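Local coordinates for phage-like element PBSX protein XepA (Bacillus subtilis subsp. subtilis str. 168, PDB 6I56) that is of unknown function but does not seem to be involved in host cell lysis, at residues A74-E79 against S131-Y136; T81-E86 against R120-N125. One frame throughout, in Å; residues are numbered along the deposited sequence.

Contact 1 of 2, residues A74-E79 against S131-Y136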
ATOM      1  N   ALA B  74     -17.365 -22.484 -18.410  1.00 43.90           N
ATOM      2  CA  ALA B  74     -17.987 -23.764 -18.824  1.00 44.45           C
ATOM      3  C   ALA B  74     -19.197 -24.035 -17.938  1.00 46.39           C
ATOM      4  O   ALA B  74     -19.138 -23.775 -16.735  1.00 47.11           O
ATOM      5  CB  ALA B  74     -17.000 -24.886 -18.707  1.00 45.41           C
ATOM      6  N   TYR B  75     -20.263 -24.499 -18.546  1.00 47.95           N
ATOM      7  CA  TYR B  75     -21.467 -25.012 -17.854  1.00 50.26           C
ATOM      8  C   TYR B  75     -21.821 -26.335 -18.487  1.00 50.86           C
ATOM      9  O   TYR B  75     -21.899 -26.396 -19.720  1.00 50.70           O
ATOM     10  CB  TYR B  75     -22.654 -24.056 -18.013  1.00 51.66           C
ATOM     11  CG  TYR B  75     -23.847 -24.445 -17.195  1.00 54.64           C
ATOM     12  CD1 TYR B  75     -23.972 -24.053 -15.871  1.00 58.15           C
ATOM     13  CD2 TYR B  75     -24.868 -25.204 -17.737  1.00 57.25           C
ATOM     14  CE1 TYR B  75     -25.057 -24.441 -15.095  1.00 59.60           C
ATOM     15  CE2 TYR B  75     -25.970 -25.573 -16.983  1.00 58.86           C
ATOM     16  CZ  TYR B  75     -26.061 -25.201 -15.657  1.00 59.63           C
ATOM     17  OH  TYR B  75     -27.128 -25.567 -14.898  1.00 62.21           O
ATOM     18  N   ALA B  76     -22.013 -27.351 -17.671  1.00 53.31           N
ATOM     19  CA  ALA B  76     -22.461 -28.687 -18.108  1.00 57.41           C
ATOM     20  C   ALA B  76     -23.318 -29.312 -17.005  1.00 60.51           C
ATOM     21  O   ALA B  76     -23.050 -29.040 -15.823  1.00 58.46           O
ATOM     22  CB  ALA B  76     -21.279 -29.563 -18.465  1.00 57.22           C
ATOM     23  N   ASP B  77     -24.284 -30.138 -17.399  1.00 63.99           N
ATOM     24  CA  ASP B  77     -25.160 -30.880 -16.459  1.00 68.23           C
ATOM     25  C   ASP B  77     -24.390 -32.060 -15.852  1.00 69.01           C
ATOM     26  O   ASP B  77     -24.893 -32.675 -14.917  1.00 69.09           O
ATOM     27  CB  ASP B  77     -26.452 -31.310 -17.162  1.00 71.75           C
ATOM     28  CG  ASP B  77     -26.260 -32.434 -18.170  1.00 73.82           C
ATOM     29  OD1 ASP B  77     -25.378 -32.314 -19.018  1.00 73.22           O
ATOM     30  OD2 ASP B  77     -26.984 -33.429 -18.083  1.00 80.09           O
ATOM     31  N   ARG B  78     -23.202 -32.379 -16.374  1.00 69.31           N
ATOM     32  CA  ARG B  78     -22.309 -33.414 -15.795  1.00 69.70           C
ATOM     33  C   ARG B  78     -20.893 -32.861 -15.666  1.00 68.00           C
ATOM     34  O   ARG B  78     -20.520 -31.912 -16.362  1.00 64.83           O
ATOM     35  CB  ARG B  78     -22.257 -34.666 -16.668  1.00 71.90           C
ATOM     36  CG  ARG B  78     -23.612 -35.264 -17.012  1.00 74.07           C
ATOM     37  CD  ARG B  78     -24.303 -35.789 -15.797  1.00 76.04           C
ATOM     38  NE  ARG B  78     -25.549 -36.440 -16.113  1.00 77.58           N
ATOM     39  CZ  ARG B  78     -26.444 -36.744 -15.187  1.00 82.33           C
ATOM     40  NH1 ARG B  78     -26.195 -36.438 -13.926  1.00 83.58           N
ATOM     41  NH2 ARG B  78     -27.571 -37.372 -15.495  1.00 85.13           N
ATOM     42  N   GLU B  79     -20.128 -33.505 -14.806  1.00 69.44           N
ATOM     43  CA  GLU B  79     -18.789 -33.042 -14.390  1.00 70.29           C
ATOM     44  C   GLU B  79     -17.777 -33.286 -15.511  1.00 68.33           C
ATOM     45  O   GLU B  79     -17.942 -34.197 -16.336  1.00 67.59           O
ATOM     46  CB  GLU B  79     -18.472 -33.753 -13.087  1.00 73.78           C
ATOM     47  CG  GLU B  79     -17.014 -33.961 -12.735  1.00 77.02           C
ATOM     48  CD  GLU B  79     -16.964 -34.897 -11.520  1.00 82.31           C
ATOM     49  OE1 GLU B  79     -17.799 -35.831 -11.453  1.00 82.01           O
ATOM     50  OE2 GLU B  79     -16.119 -34.689 -10.606  1.00 91.03           O
ATOM     51  N   SER B 131     -26.000 -33.841 -21.374  1.00 71.43           N
ATOM     52  CA  SER B 131     -27.189 -33.477 -22.173  1.00 73.06           C
ATOM     53  C   SER B 131     -27.208 -31.959 -22.351  1.00 70.44           C
ATOM     54  O   SER B 131     -27.929 -31.470 -23.210  1.00 71.23           O
ATOM     55  CB  SER B 131     -28.452 -34.041 -21.545  1.00 77.68           C
ATOM     56  OG  SER B 131     -28.757 -33.312 -20.373  1.00 81.55           O
ATOM     57  N   GLU B 132     -26.398 -31.201 -21.618  1.00 69.30           N
ATOM     58  CA  GLU B 132     -26.341 -29.724 -21.767  1.00 66.43           C
ATOM     59  C   GLU B 132     -24.878 -29.287 -21.557  1.00 61.97           C
ATOM     60  O   GLU B 132     -24.267 -29.718 -20.569  1.00 61.48           O
ATOM     61  CB  GLU B 132     -27.370 -29.124 -20.800  1.00 67.98           C
ATOM     62  CG  GLU B 132     -27.248 -27.623 -20.637  1.00 69.55           C
ATOM     63  CD  GLU B 132     -28.263 -26.970 -19.701  1.00 72.19           C
ATOM     64  OE1 GLU B 132     -28.803 -27.702 -18.819  1.00 75.45           O
ATOM     65  OE2 GLU B 132     -28.451 -25.731 -19.808  1.00 66.87           O
ATOM     66  N   PHE B 133     -24.315 -28.488 -22.455  1.00 58.18           N
ATOM     67  CA  PHE B 133     -22.899 -28.050 -22.381  1.00 54.99           C
ATOM     68  C   PHE B 133     -22.726 -26.772 -23.199  1.00 53.71           C
ATOM     69  O   PHE B 133     -23.194 -26.761 -24.356  1.00 53.52           O
ATOM     70  CB  PHE B 133     -21.972 -29.154 -22.867  1.00 56.25           C
ATOM     71  CG  PHE B 133     -20.503 -28.820 -22.955  1.00 56.67           C
ATOM     72  CD1 PHE B 133     -19.849 -28.166 -21.924  1.00 56.00           C
ATOM     73  CD2 PHE B 133     -19.746 -29.202 -24.056  1.00 57.96           C
ATOM     74  CE1 PHE B 133     -18.495 -27.896 -22.002  1.00 55.91           C
ATOM     75  CE2 PHE B 133     -18.390 -28.919 -24.133  1.00 57.11           C
ATOM     76  CZ  PHE B 133     -17.758 -28.276 -23.102  1.00 55.90           C
ATOM     77  N   VAL B 134     -22.116 -25.739 -22.604  1.00 50.81           N
ATOM     78  CA  VAL B 134     -21.658 -24.526 -23.332  1.00 49.34           C
ATOM     79  C   VAL B 134     -20.283 -24.154 -22.766  1.00 47.84           C
ATOM     80  O   VAL B 134     -20.005 -24.378 -21.560  1.00 45.43           O
ATOM     81  CB  VAL B 134     -22.651 -23.351 -23.256  1.00 50.12           C
ATOM     82  CG1 VAL B 134     -23.994 -23.696 -23.856  1.00 54.13           C
ATOM     83  CG2 VAL B 134     -22.866 -22.884 -21.821  1.00 51.85           C
ATOM     84  N   LEU B 135     -19.427 -23.660 -23.645  1.00 47.26           N
ATOM     85  CA  LEU B 135     -18.047 -23.272 -23.322  1.00 44.95           C
ATOM     86  C   LEU B 135     -17.788 -21.943 -24.032  1.00 43.94           C
ATOM     87  O   LEU B 135     -17.947 -21.883 -25.262  1.00 43.65           O
ATOM     88  CB  LEU B 135     -17.097 -24.362 -23.807  1.00 46.55           C
ATOM     89  CG  LEU B 135     -15.611 -24.081 -23.560  1.00 47.18           C
ATOM     90  CD1 LEU B 135     -15.344 -23.883 -22.062  1.00 47.16           C
ATOM     91  CD2 LEU B 135     -14.752 -25.213 -24.150  1.00 47.29           C
ATOM     92  N   TYR B 136     -17.451 -20.918 -23.246  1.00 44.17           N
ATOM     93  CA  TYR B 136     -17.252 -19.527 -23.698  1.00 42.97           C
ATOM     94  C   TYR B 136     -15.777 -19.179 -23.514  1.00 40.09           C
ATOM     95  O   TYR B 136     -15.161 -19.604 -22.523  1.00 41.91           O
ATOM     96  CB  TYR B 136     -18.209 -18.601 -22.955  1.00 41.88           C
ATOM     97  CG  TYR B 136     -19.619 -18.612 -23.495  1.00 43.11           C
ATOM     98  CD1 TYR B 136     -20.552 -19.550 -23.082  1.00 44.70           C
ATOM     99  CD2 TYR B 136     -20.032 -17.631 -24.370  1.00 43.61           C
ATOM    100  CE1 TYR B 136     -21.847 -19.533 -23.582  1.00 47.29           C
ATOM    101  CE2 TYR B 136     -21.317 -17.597 -24.876  1.00 45.70           C
ATOM    102  CZ  TYR B 136     -22.228 -18.554 -24.484  1.00 47.86           C
ATOM    103  OH  TYR B 136     -23.479 -18.485 -25.019  1.00 48.26           O
TER

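Contact 2 of 2, residues T81-E86 against R120-N125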
ATOM      1  N   THR B  81     -13.556 -31.462 -17.021  1.00 54.37           N
ATOM      2  CA  THR B  81     -12.329 -30.681 -16.769  1.00 53.11           C
ATOM      3  C   THR B  81     -12.057 -29.767 -17.969  1.00 51.83           C
ATOM      4  O   THR B  81     -12.100 -30.251 -19.101  1.00 52.36           O
ATOM      5  CB  THR B  81     -11.144 -31.593 -16.445  1.00 53.42           C
ATOM      6  OG1 THR B  81     -11.562 -32.431 -15.368  1.00 54.60           O
ATOM      7  CG2 THR B  81      -9.924 -30.813 -16.020  1.00 53.22           C
ATOM      8  N   LEU B  82     -11.847 -28.482 -17.685  1.00 53.67           N
ATOM      9  CA  LEU B  82     -11.493 -27.461 -18.691  1.00 51.44           C
ATOM     10  C   LEU B  82      -9.992 -27.186 -18.559  1.00 51.21           C
ATOM     11  O   LEU B  82      -9.529 -26.862 -17.448  1.00 53.19           O
ATOM     12  CB  LEU B  82     -12.325 -26.198 -18.473  1.00 49.11           C
ATOM     13  CG  LEU B  82     -11.943 -25.038 -19.385  1.00 46.22           C
ATOM     14  CD1 LEU B  82     -12.015 -25.426 -20.862  1.00 45.85           C
ATOM     15  CD2 LEU B  82     -12.778 -23.818 -19.097  1.00 45.26           C
ATOM     16  N   PHE B  83      -9.279 -27.343 -19.664  1.00 51.19           N
ATOM     17  CA  PHE B  83      -7.828 -27.081 -19.794  1.00 49.13           C
ATOM     18  C   PHE B  83      -7.631 -25.867 -20.699  1.00 47.51           C
ATOM     19  O   PHE B  83      -8.224 -25.802 -21.800  1.00 46.63           O
ATOM     20  CB  PHE B  83      -7.121 -28.295 -20.399  1.00 51.19           C
ATOM     21  CG  PHE B  83      -7.197 -29.564 -19.599  1.00 52.95           C
ATOM     22  CD1 PHE B  83      -6.320 -29.791 -18.544  1.00 52.24           C
ATOM     23  CD2 PHE B  83      -8.130 -30.543 -19.922  1.00 53.97           C
ATOM     24  CE1 PHE B  83      -6.355 -30.992 -17.850  1.00 55.10           C
ATOM     25  CE2 PHE B  83      -8.189 -31.723 -19.190  1.00 54.78           C
ATOM     26  CZ  PHE B  83      -7.298 -31.950 -18.160  1.00 54.65           C
ATOM     27  N   ILE B  84      -6.792 -24.937 -20.248  1.00 47.36           N
ATOM     28  CA  ILE B  84      -6.266 -23.836 -21.091  1.00 46.55           C
ATOM     29  C   ILE B  84      -4.845 -24.239 -21.455  1.00 45.39           C
ATOM     30  O   ILE B  84      -4.036 -24.472 -20.526  1.00 43.77           O
ATOM     31  CB  ILE B  84      -6.315 -22.475 -20.366  1.00 44.35           C
ATOM     32  CG1 ILE B  84      -7.762 -22.149 -19.964  1.00 46.95           C
ATOM     33  CG2 ILE B  84      -5.680 -21.402 -21.234  1.00 41.46           C
ATOM     34  CD1 ILE B  84      -7.968 -20.765 -19.361  1.00 47.09           C
ATOM     35  N   GLU B  85      -4.563 -24.333 -22.752  1.00 45.14           N
ATOM     36  CA  GLU B  85      -3.265 -24.867 -23.202  1.00 44.19           C
ATOM     37  C   GLU B  85      -2.608 -23.911 -24.190  1.00 43.53           C
ATOM     38  O   GLU B  85      -3.294 -23.081 -24.812  1.00 40.56           O
ATOM     39  CB  GLU B  85      -3.532 -26.237 -23.785  1.00 46.96           C
ATOM     40  CG  GLU B  85      -4.386 -27.102 -22.882  1.00 46.43           C
ATOM     41  CD  GLU B  85      -4.310 -28.581 -23.210  1.00 48.02           C
ATOM     42  OE1 GLU B  85      -4.770 -28.937 -24.312  1.00 48.02           O
ATOM     43  OE2 GLU B  85      -3.799 -29.344 -22.375  1.00 49.60           O
ATOM     44  N   GLU B  86      -1.299 -24.069 -24.327  1.00 44.64           N
ATOM     45  CA  GLU B  86      -0.435 -23.193 -25.150  1.00 44.76           C
ATOM     46  C   GLU B  86       0.535 -24.045 -25.961  1.00 43.81           C
ATOM     47  O   GLU B  86       0.907 -25.141 -25.496  1.00 44.30           O
ATOM     48  CB  GLU B  86       0.299 -22.206 -24.247  1.00 44.45           C
ATOM     49  CG  GLU B  86      -0.645 -21.228 -23.605  1.00 43.89           C
ATOM     50  CD  GLU B  86       0.110 -20.198 -22.815  1.00 45.57           C
ATOM     51  OE1 GLU B  86      -0.091 -20.284 -21.619  1.00 45.58           O
ATOM     52  OE2 GLU B  86       0.920 -19.414 -23.422  1.00 45.60           O
ATOM     53  N   ARG B 120      -5.387 -22.685 -26.826  1.00 44.10           N
ATOM     54  CA  ARG B 120      -6.654 -23.409 -27.051  1.00 43.68           C
ATOM     55  C   ARG B 120      -7.317 -23.758 -25.723  1.00 42.68           C
ATOM     56  O   ARG B 120      -6.633 -23.818 -24.686  1.00 41.09           O
ATOM     57  CB  ARG B 120      -6.398 -24.671 -27.882  1.00 45.31           C
ATOM     58  CG  ARG B 120      -5.851 -25.844 -27.078  1.00 46.65           C
ATOM     59  CD  ARG B 120      -5.707 -27.083 -27.940  1.00 47.75           C
ATOM     60  NE  ARG B 120      -5.138 -28.159 -27.144  1.00 48.44           N
ATOM     61  CZ  ARG B 120      -4.789 -29.353 -27.618  1.00 49.10           C
ATOM     62  NH1 ARG B 120      -4.953 -29.625 -28.909  1.00 49.49           N
ATOM     63  NH2 ARG B 120      -4.290 -30.255 -26.799  1.00 48.88           N
ATOM     64  N   PHE B 121      -8.614 -24.021 -25.796  1.00 42.42           N
ATOM     65  CA  PHE B 121      -9.340 -24.737 -24.732  1.00 45.39           C
ATOM     66  C   PHE B 121      -9.477 -26.198 -25.159  1.00 47.86           C
ATOM     67  O   PHE B 121      -9.698 -26.473 -26.377  1.00 51.78           O
ATOM     68  CB  PHE B 121     -10.715 -24.124 -24.486  1.00 45.56           C
ATOM     69  CG  PHE B 121     -10.725 -22.790 -23.783  1.00 46.23           C
ATOM     70  CD1 PHE B 121      -9.555 -22.121 -23.449  1.00 45.67           C
ATOM     71  CD2 PHE B 121     -11.930 -22.174 -23.513  1.00 46.08           C
ATOM     72  CE1 PHE B 121      -9.592 -20.877 -22.851  1.00 45.03           C
ATOM     73  CE2 PHE B 121     -11.959 -20.934 -22.902  1.00 46.89           C
ATOM     74  CZ  PHE B 121     -10.793 -20.291 -22.563  1.00 45.72           C
ATOM     75  N   ARG B 122      -9.324 -27.098 -24.192  1.00 46.61           N
ATOM     76  CA  ARG B 122      -9.634 -28.530 -24.324  1.00 48.37           C
ATOM     77  C   ARG B 122     -10.519 -28.900 -23.137  1.00 50.15           C
ATOM     78  O   ARG B 122     -10.149 -28.579 -22.020  1.00 52.08           O
ATOM     79  CB  ARG B 122      -8.340 -29.355 -24.404  1.00 48.83           C
ATOM     80  CG  ARG B 122      -8.546 -30.846 -24.621  1.00 48.69           C
ATOM     81  CD  ARG B 122      -7.246 -31.559 -24.979  1.00 49.71           C
ATOM     82  NE  ARG B 122      -6.297 -31.363 -23.910  1.00 49.38           N
ATOM     83  CZ  ARG B 122      -6.183 -32.135 -22.843  1.00 50.41           C
ATOM     84  NH1 ARG B 122      -6.931 -33.213 -22.703  1.00 52.95           N
ATOM     85  NH2 ARG B 122      -5.324 -31.807 -21.889  1.00 49.60           N
ATOM     86  N   TYR B 123     -11.674 -29.510 -23.394  1.00 53.79           N
ATOM     87  CA  TYR B 123     -12.626 -29.916 -22.342  1.00 52.60           C
ATOM     88  C   TYR B 123     -12.764 -31.438 -22.387  1.00 56.54           C
ATOM     89  O   TYR B 123     -13.130 -31.976 -23.444  1.00 57.34           O
ATOM     90  CB  TYR B 123     -13.993 -29.269 -22.537  1.00 52.86           C
ATOM     91  CG  TYR B 123     -14.912 -29.494 -21.360  1.00 54.66           C
ATOM     92  CD1 TYR B 123     -15.635 -30.673 -21.224  1.00 54.50           C
ATOM     93  CD2 TYR B 123     -15.012 -28.541 -20.350  1.00 52.35           C
ATOM     94  CE1 TYR B 123     -16.453 -30.886 -20.126  1.00 55.94           C
ATOM     95  CE2 TYR B 123     -15.823 -28.738 -19.249  1.00 53.13           C
ATOM     96  CZ  TYR B 123     -16.548 -29.919 -19.140  1.00 54.57           C
ATOM     97  OH  TYR B 123     -17.333 -30.118 -18.049  1.00 53.07           O
ATOM     98  N   VAL B 124     -12.509 -32.117 -21.273  1.00 57.62           N
ATOM     99  CA  VAL B 124     -12.680 -33.588 -21.216  1.00 60.08           C
ATOM    100  C   VAL B 124     -13.861 -33.866 -20.298  1.00 60.64           C
ATOM    101  O   VAL B 124     -13.773 -33.554 -19.087  1.00 57.84           O
ATOM    102  CB  VAL B 124     -11.397 -34.347 -20.814  1.00 63.68           C
ATOM    103  CG1 VAL B 124     -10.219 -33.944 -21.708  1.00 59.70           C
ATOM    104  CG2 VAL B 124     -11.046 -34.180 -19.341  1.00 66.47           C
ATOM    105  N   ASN B 125     -14.919 -34.452 -20.877  1.00 61.22           N
ATOM    106  CA  ASN B 125     -16.141 -34.839 -20.123  1.00 61.25           C
ATOM    107  C   ASN B 125     -15.786 -35.965 -19.166  1.00 62.14           C
ATOM    108  O   ASN B 125     -14.929 -36.762 -19.507  1.00 63.45           O
ATOM    109  CB  ASN B 125     -17.288 -35.196 -21.063  1.00 62.35           C
ATOM    110  CG  ASN B 125     -18.577 -35.470 -20.322  1.00 64.91           C
ATOM    111  OD1 ASN B 125     -18.844 -34.867 -19.271  1.00 64.88           O
ATOM    112  ND2 ASN B 125     -19.374 -36.391 -20.858  1.00 68.17           N
TER

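Contact 1 of 2, residues A74-E79 against S131-Y136
Y75 and V134 face each other as a hydrogen-bonded antiparallel pair in one of the two four-stranded sheets of a β sandwich. Strands 69-76 and 133-140 are neighbours here, and the axes of their short segments 74-76 and 133-136 run 179° apart. Y75 N reaches V134 O at 3.0 Å, and V134 N returns an equally long bond to Y75 O. Side chains then alternate between two faces. A74, A76, F133 and L135 point to the second sheet: A74 CB touches L135 CD1 at 3.9 Å, while A76 CB meets F133 CD1 obliquely at 4.0 Å. A74 and A76 also touch Y123 of the other sheet, so this is the inner face. Y75 and V134 occupy the outer face. E132 CD, at the end of an extended chain, lies at the edge of the Y75 ring and in its plane, 3.8 Å from Y75 CE2; ring and carboxylate planes are turned 68° from one another. R117 of the second subunit makes a cation-pi contact with Y75, and L62 of that subunit packs on V134, placing this face at an interface. Past the strand end, D77 takes over. Its CG sits between the backbone N and the carbonyl carbon (chi1 72°), which swings the carboxylate against the start of 131-136. OD1 of D77 accepts S131 N at 2.9 Å on its syn side, and E132 N at 3.0 Å from above the carboxylate plane, both from the same face. The second oxygen, D77 OD2, takes S131 OG from above that plane at 2.9 Å.

Contact 2 of 2, residues T81-E86 against R120-N125
E85, R122 and F83 bury the most surface where strands 80-87 and 118-125 pair antiparallel in the second sheet of the β sandwich. They stand on one face with T81, R120 and V124; E85, R120 and R122 form a salt-bridge network, and R122 also stacks on F83. E85 OE1 is the hub, accepting three N-H groups. R120 approaches side-on and gives it both NE, at 3.0 Å, and NH2, at 2.9 Å, on the anti and syn sides of the oxygen respectively. From above the carboxylate plane comes R122, also side-on but spread over both oxygens: its NE bonds E85 OE1 and its NH2 bonds E85 OE2, each at 2.9 Å. The carboxylate is turned 41° from the R122 guanidinium, yet both oxygens lie almost exactly in that guanidinium's plane. T95 OG1, on the neighbouring strand 94-101, supplies E85 OE2 with a further hydrogen bond. Two arginines gathered on one carboxylate would be expected to stabilise its negative charge. A bend at chi3 of R122 (59°) brings its guanidinium flat over F83, with planes 13° apart and CZ 4.3 Å from the ring centroid, off-centre. T81 CG2 lies over the opposite face of that ring, offset toward the rim, and V124 CG2 meets its edge at 3.8 Å from F83 CE2, so the phenyl has neighbours on both faces and at its edge. On the other side, L82, I84, F121 and Y123 look into the sandwich. There I84 CG1 packs against F121 CE1 at 3.6 Å, the two side chains lying alongside each other. T81 O, besides accepting V124 N, sits over one face of the Y123 ring, 3.6 Å from Y123 CD2.

Contacts 1 and 2 are the central strand pairs of the two sheets, each with strand order 1-4-2-3, and their centres lie about 13 Å apart. Strand 69-76 leads into 80-87 and strand 118-125 into 133-140, so contact 2 is nested along the chain within the loop that contact 1 closes. The inner faces meet directly: F133 CZ comes to 3.6 Å from Y123 CG, and L135 CD1 to 3.9 Å from L82 CD1. The salt-bridge network of contact 2 lies on the outer face, and the D77 carboxylate bonds of contact 1 lie past the strand end. Contact 1 abuts a second subunit, whereas no other chain of the assembly touches the segments of contact 2.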